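Local coordinates for protein molinate hydrolase (Gulosibacter molinativorax, PDB 4UB9) that hydrolyses the thiocarbamate herbicide molinate as a zinc-containing member of the amidohydrolase family, at residues Tyr114-Tyr122 with Phe200-Phe208. Sequence-based numbering, arbitrary orientation.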
loop_
_atom_site.group_PDB
_atom_site.type_symbol
_atom_site.label_atom_id
_atom_site.label_comp_id
_atom_site.label_asym_id
_atom_site.label_seq_id
_atom_site.Cartn_x
_atom_site.Cartn_y
_atom_site.Cartn_z
ATOM N N TYR A 114 1.155 -18.170 -10.116
ATOM C CA TYR A 114 1.606 -19.568 -10.086
ATOM C C TYR A 114 0.528 -20.534 -9.559
ATOM O O TYR A 114 0.233 -21.562 -10.168
ATOM C CB TYR A 114 2.827 -19.618 -9.209
ATOM C CG TYR A 114 3.484 -20.950 -8.887
ATOM C CD1 TYR A 114 4.364 -21.573 -9.798
ATOM C CD2 TYR A 114 3.356 -21.521 -7.642
ATOM C CE1 TYR A 114 5.041 -22.736 -9.469
ATOM C CE2 TYR A 114 4.049 -22.694 -7.300
ATOM C CZ TYR A 114 4.862 -23.297 -8.223
ATOM O OH TYR A 114 5.526 -24.434 -7.865
ATOM N N LEU A 115 -0.068 -20.206 -8.423
ATOM C CA LEU A 115 -1.053 -21.145 -7.858
ATOM C C LEU A 115 -2.326 -21.223 -8.701
ATOM O O LEU A 115 -2.982 -22.267 -8.743
ATOM C CB LEU A 115 -1.378 -20.799 -6.412
ATOM C CG LEU A 115 -0.182 -21.063 -5.459
ATOM C CD1 LEU A 115 -0.440 -20.517 -4.058
ATOM C CD2 LEU A 115 0.116 -22.532 -5.370
ATOM N N ALA A 116 -2.695 -20.116 -9.325
ATOM C CA ALA A 116 -3.894 -20.128 -10.146
ATOM C C ALA A 116 -3.618 -20.884 -11.429
ATOM O O ALA A 116 -4.448 -21.650 -11.931
ATOM C CB ALA A 116 -4.361 -18.727 -10.442
ATOM N N ARG A 117 -2.433 -20.683 -11.958
ATOM C CA ARG A 117 -2.128 -21.294 -13.236
ATOM C C ARG A 117 -2.132 -22.793 -13.130
ATOM O O ARG A 117 -2.507 -23.478 -14.053
ATOM C CB ARG A 117 -0.776 -20.800 -13.763
ATOM C CG ARG A 117 -0.497 -21.160 -15.230
ATOM C CD ARG A 117 0.919 -20.741 -15.634
ATOM N NE ARG A 117 1.159 -19.314 -15.567
ATOM C CZ ARG A 117 0.784 -18.448 -16.508
ATOM N NH1 ARG A 117 0.148 -18.860 -17.588
ATOM N NH2 ARG A 117 1.031 -17.141 -16.352
ATOM N N PHE A 118 -1.654 -23.320 -12.007
ATOM C CA PHE A 118 -1.491 -24.781 -11.899
ATOM C C PHE A 118 -2.504 -25.510 -11.048
ATOM O O PHE A 118 -2.370 -26.704 -10.862
ATOM C CB PHE A 118 -0.071 -25.105 -11.477
ATOM C CG PHE A 118 0.928 -24.583 -12.457
ATOM C CD1 PHE A 118 0.949 -25.083 -13.748
ATOM C CD2 PHE A 118 1.743 -23.524 -12.147
ATOM C CE1 PHE A 118 1.816 -24.574 -14.702
ATOM C CE2 PHE A 118 2.618 -22.996 -13.096
ATOM C CZ PHE A 118 2.647 -23.531 -14.377
ATOM N N GLU A 119 -3.543 -24.812 -10.584
ATOM C CA GLU A 119 -4.603 -25.445 -9.791
ATOM C C GLU A 119 -5.187 -26.599 -10.599
ATOM O O GLU A 119 -5.471 -26.430 -11.754
ATOM C CB GLU A 119 -5.740 -24.489 -9.394
ATOM C CG GLU A 119 -6.649 -25.109 -8.322
ATOM C CD GLU A 119 -7.551 -24.138 -7.576
ATOM O OE1 GLU A 119 -7.890 -23.074 -8.133
ATOM O OE2 GLU A 119 -7.932 -24.438 -6.417
ATOM N N GLY A 120 -5.339 -27.761 -9.971
ATOM C CA GLY A 120 -5.757 -28.973 -10.665
ATOM C C GLY A 120 -4.582 -29.922 -10.913
ATOM O O GLY A 120 -4.795 -31.111 -11.133
ATOM N N ASN A 121 -3.363 -29.387 -10.903
ATOM C CA ASN A 121 -2.173 -30.151 -11.241
ATOM C C ASN A 121 -1.021 -30.048 -10.277
ATOM O O ASN A 121 0.141 -30.253 -10.646
ATOM C CB ASN A 121 -1.645 -29.701 -12.603
ATOM C CG ASN A 121 -2.488 -30.179 -13.748
ATOM O OD1 ASN A 121 -3.027 -29.366 -14.492
ATOM N ND2 ASN A 121 -2.697 -31.472 -13.834
ATOM N N TYR A 122 -1.309 -29.687 -9.042
ATOM C CA TYR A 122 -0.223 -29.407 -8.114
ATOM C C TYR A 122 0.685 -30.626 -7.961
ATOM O O TYR A 122 1.906 -30.472 -7.928
ATOM C CB TYR A 122 -0.757 -28.932 -6.765
ATOM C CG TYR A 122 -1.502 -27.624 -6.831
ATOM C CD1 TYR A 122 -0.944 -26.499 -7.428
ATOM C CD2 TYR A 122 -2.750 -27.502 -6.263
ATOM C CE1 TYR A 122 -1.623 -25.295 -7.473
ATOM C CE2 TYR A 122 -3.433 -26.315 -6.281
ATOM C CZ TYR A 122 -2.886 -25.207 -6.886
ATOM O OH TYR A 122 -3.600 -24.033 -6.910
ATOM N N PHE A 200 -10.372 -17.635 -3.227
ATOM C CA PHE A 200 -9.173 -18.345 -3.736
ATOM C C PHE A 200 -8.052 -18.314 -2.701
ATOM O O PHE A 200 -7.425 -19.309 -2.431
ATOM C CB PHE A 200 -8.690 -17.731 -5.044
ATOM C CG PHE A 200 -7.489 -18.428 -5.645
ATOM C CD1 PHE A 200 -7.496 -19.791 -5.869
ATOM C CD2 PHE A 200 -6.370 -17.721 -5.973
ATOM C CE1 PHE A 200 -6.392 -20.436 -6.390
ATOM C CE2 PHE A 200 -5.263 -18.346 -6.512
ATOM C CZ PHE A 200 -5.277 -19.702 -6.732
ATOM N N ALA A 201 -7.843 -17.161 -2.089
ATOM C CA ALA A 201 -6.818 -17.031 -1.050
ATOM C C ALA A 201 -7.069 -17.990 0.115
ATOM O O ALA A 201 -6.158 -18.649 0.593
ATOM C CB ALA A 201 -6.741 -15.615 -0.545
ATOM N N ASP A 202 -8.327 -18.124 0.516
ATOM C CA ASP A 202 -8.676 -19.039 1.620
ATOM C C ASP A 202 -8.471 -20.478 1.235
ATOM O O ASP A 202 -8.032 -21.312 2.020
ATOM C CB ASP A 202 -10.141 -18.834 2.099
ATOM C CG ASP A 202 -10.334 -17.552 2.863
ATOM O OD1 ASP A 202 -9.349 -16.890 3.263
ATOM O OD2 ASP A 202 -11.493 -17.142 3.055
ATOM N N ARG A 203 -8.841 -20.802 0.023
ATOM C CA ARG A 203 -8.703 -22.202 -0.437
ATOM C C ARG A 203 -7.222 -22.610 -0.484
ATOM O O ARG A 203 -6.857 -23.717 -0.129
ATOM C CB ARG A 203 -9.383 -22.381 -1.807
ATOM C CG ARG A 203 -9.290 -23.808 -2.358
ATOM C CD ARG A 203 -10.243 -24.040 -3.482
ATOM N NE ARG A 203 -9.833 -23.381 -4.729
ATOM C CZ ARG A 203 -10.458 -22.355 -5.316
ATOM N NH1 ARG A 203 -11.481 -21.731 -4.745
ATOM N NH2 ARG A 203 -10.017 -21.895 -6.485
ATOM N N MET A 204 -6.374 -21.675 -0.885
ATOM C CA MET A 204 -4.938 -21.941 -0.954
ATOM C C MET A 204 -4.326 -22.014 0.428
ATOM O O MET A 204 -3.543 -22.928 0.730
ATOM C CB MET A 204 -4.204 -20.865 -1.759
ATOM C CG MET A 204 -4.552 -20.829 -3.236
ATOM S SD MET A 204 -4.115 -22.334 -4.144
ATOM C CE MET A 204 -5.652 -23.246 -4.129
ATOM N N ASP A 205 -4.657 -21.058 1.279
ATOM C CA ASP A 205 -4.170 -21.145 2.663
ATOM C C ASP A 205 -4.565 -22.482 3.317
ATOM O O ASP A 205 -3.769 -23.092 4.043
ATOM C CB ASP A 205 -4.683 -19.977 3.500
ATOM C CG ASP A 205 -3.889 -18.677 3.201
ATOM O OD1 ASP A 205 -2.811 -18.779 2.553
ATOM O OD2 ASP A 205 -4.317 -17.575 3.623
ATOM N N ALA A 206 -5.796 -22.928 3.085
ATOM C CA ALA A 206 -6.266 -24.185 3.730
ATOM C C ALA A 206 -5.508 -25.404 3.244
ATOM O O ALA A 206 -5.173 -26.289 4.027
ATOM C CB ALA A 206 -7.740 -24.377 3.509
ATOM N N MET A 207 -5.154 -25.446 1.976
ATOM C CA MET A 207 -4.400 -26.631 1.509
ATOM C C MET A 207 -2.927 -26.658 1.984
ATOM O O MET A 207 -2.319 -27.726 2.071
ATOM C CB MET A 207 -4.529 -26.856 0.002
ATOM C CG MET A 207 -3.672 -26.000 -0.893
ATOM S SD MET A 207 -3.592 -26.685 -2.575
ATOM C CE MET A 207 -2.303 -25.554 -3.141
ATOM N N PHE A 208 -2.352 -25.508 2.323
ATOM C CA PHE A 208 -1.030 -25.501 2.969
ATOM C C PHE A 208 -1.076 -25.708 4.490
ATOM O O PHE A 208 -0.262 -26.439 5.055
ATOM C CB PHE A 208 -0.260 -24.208 2.643
ATOM C CG PHE A 208 0.298 -24.201 1.262
ATOM C CD1 PHE A 208 1.510 -24.812 0.983
ATOM C CD2 PHE A 208 -0.423 -23.654 0.222
ATOM C CE1 PHE A 208 2.016 -24.820 -0.306
ATOM C CE2 PHE A 208 0.067 -23.665 -1.059
ATOM C CZ PHE A 208 1.290 -24.239 -1.333
#
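The Y122 ring is covered on one face by the methyl of M207 and on the opposite face by the carbonyl oxygen of F118, each displaced toward the rim. M207 CE lies 3.4 Å from Y122 CE2, a CH-pi contact 27° off the ring normal; the methionine reaches it with an extended chain crossing the tyrosine at about a right angle. The sulfurs of M204 and M207 both stand oblique to the ring, as Met-aromatic contacts, M207 SD 4.5 Å from the Y122 ring centroid; M204 SD also lies 3.3 Å from Y122 OH. The hydroxyl itself donates to L115 O at 2.6 Å, which ties the hydroxyl end of Y122 to the backbone of helix 111-118. F200 presents its edge to that helix: F200 CZ sits near A116 N and 3.9 Å from A116 CB, while M204 CG covers one face of the ring. L115 packs alongside M204, its CB 3.9 Å from M204 SD, and its CD1 also touches the F208 ring. This is nearly orthogonal helix packing, the short axes crossing at 88°, within the TIM-barrel-type amidohydrolase domain and away from the zinc-binding histidines. The type II turn F118-N121 carries E119, whose CG stands anti to the backbone N (chi1 -167°), extending the carboxylate across to R203. There the guanidinium grips side-on and nearly coplanar, R203 NE to E119 OE2 at 2.8 Å and R203 NH2 to E119 OE1 at 2.9 Å, both through syn lone pairs. A leucine in place of R203 lacks both nitrogens, and the E119 carboxylate would probably be freer to turn about its last torsion. E119 OE1 also pairs with R117 of the second subunit, and R203 NH1 with D380 of that subunit; the same neighbouring R117 makes a cation-pi contact with F200.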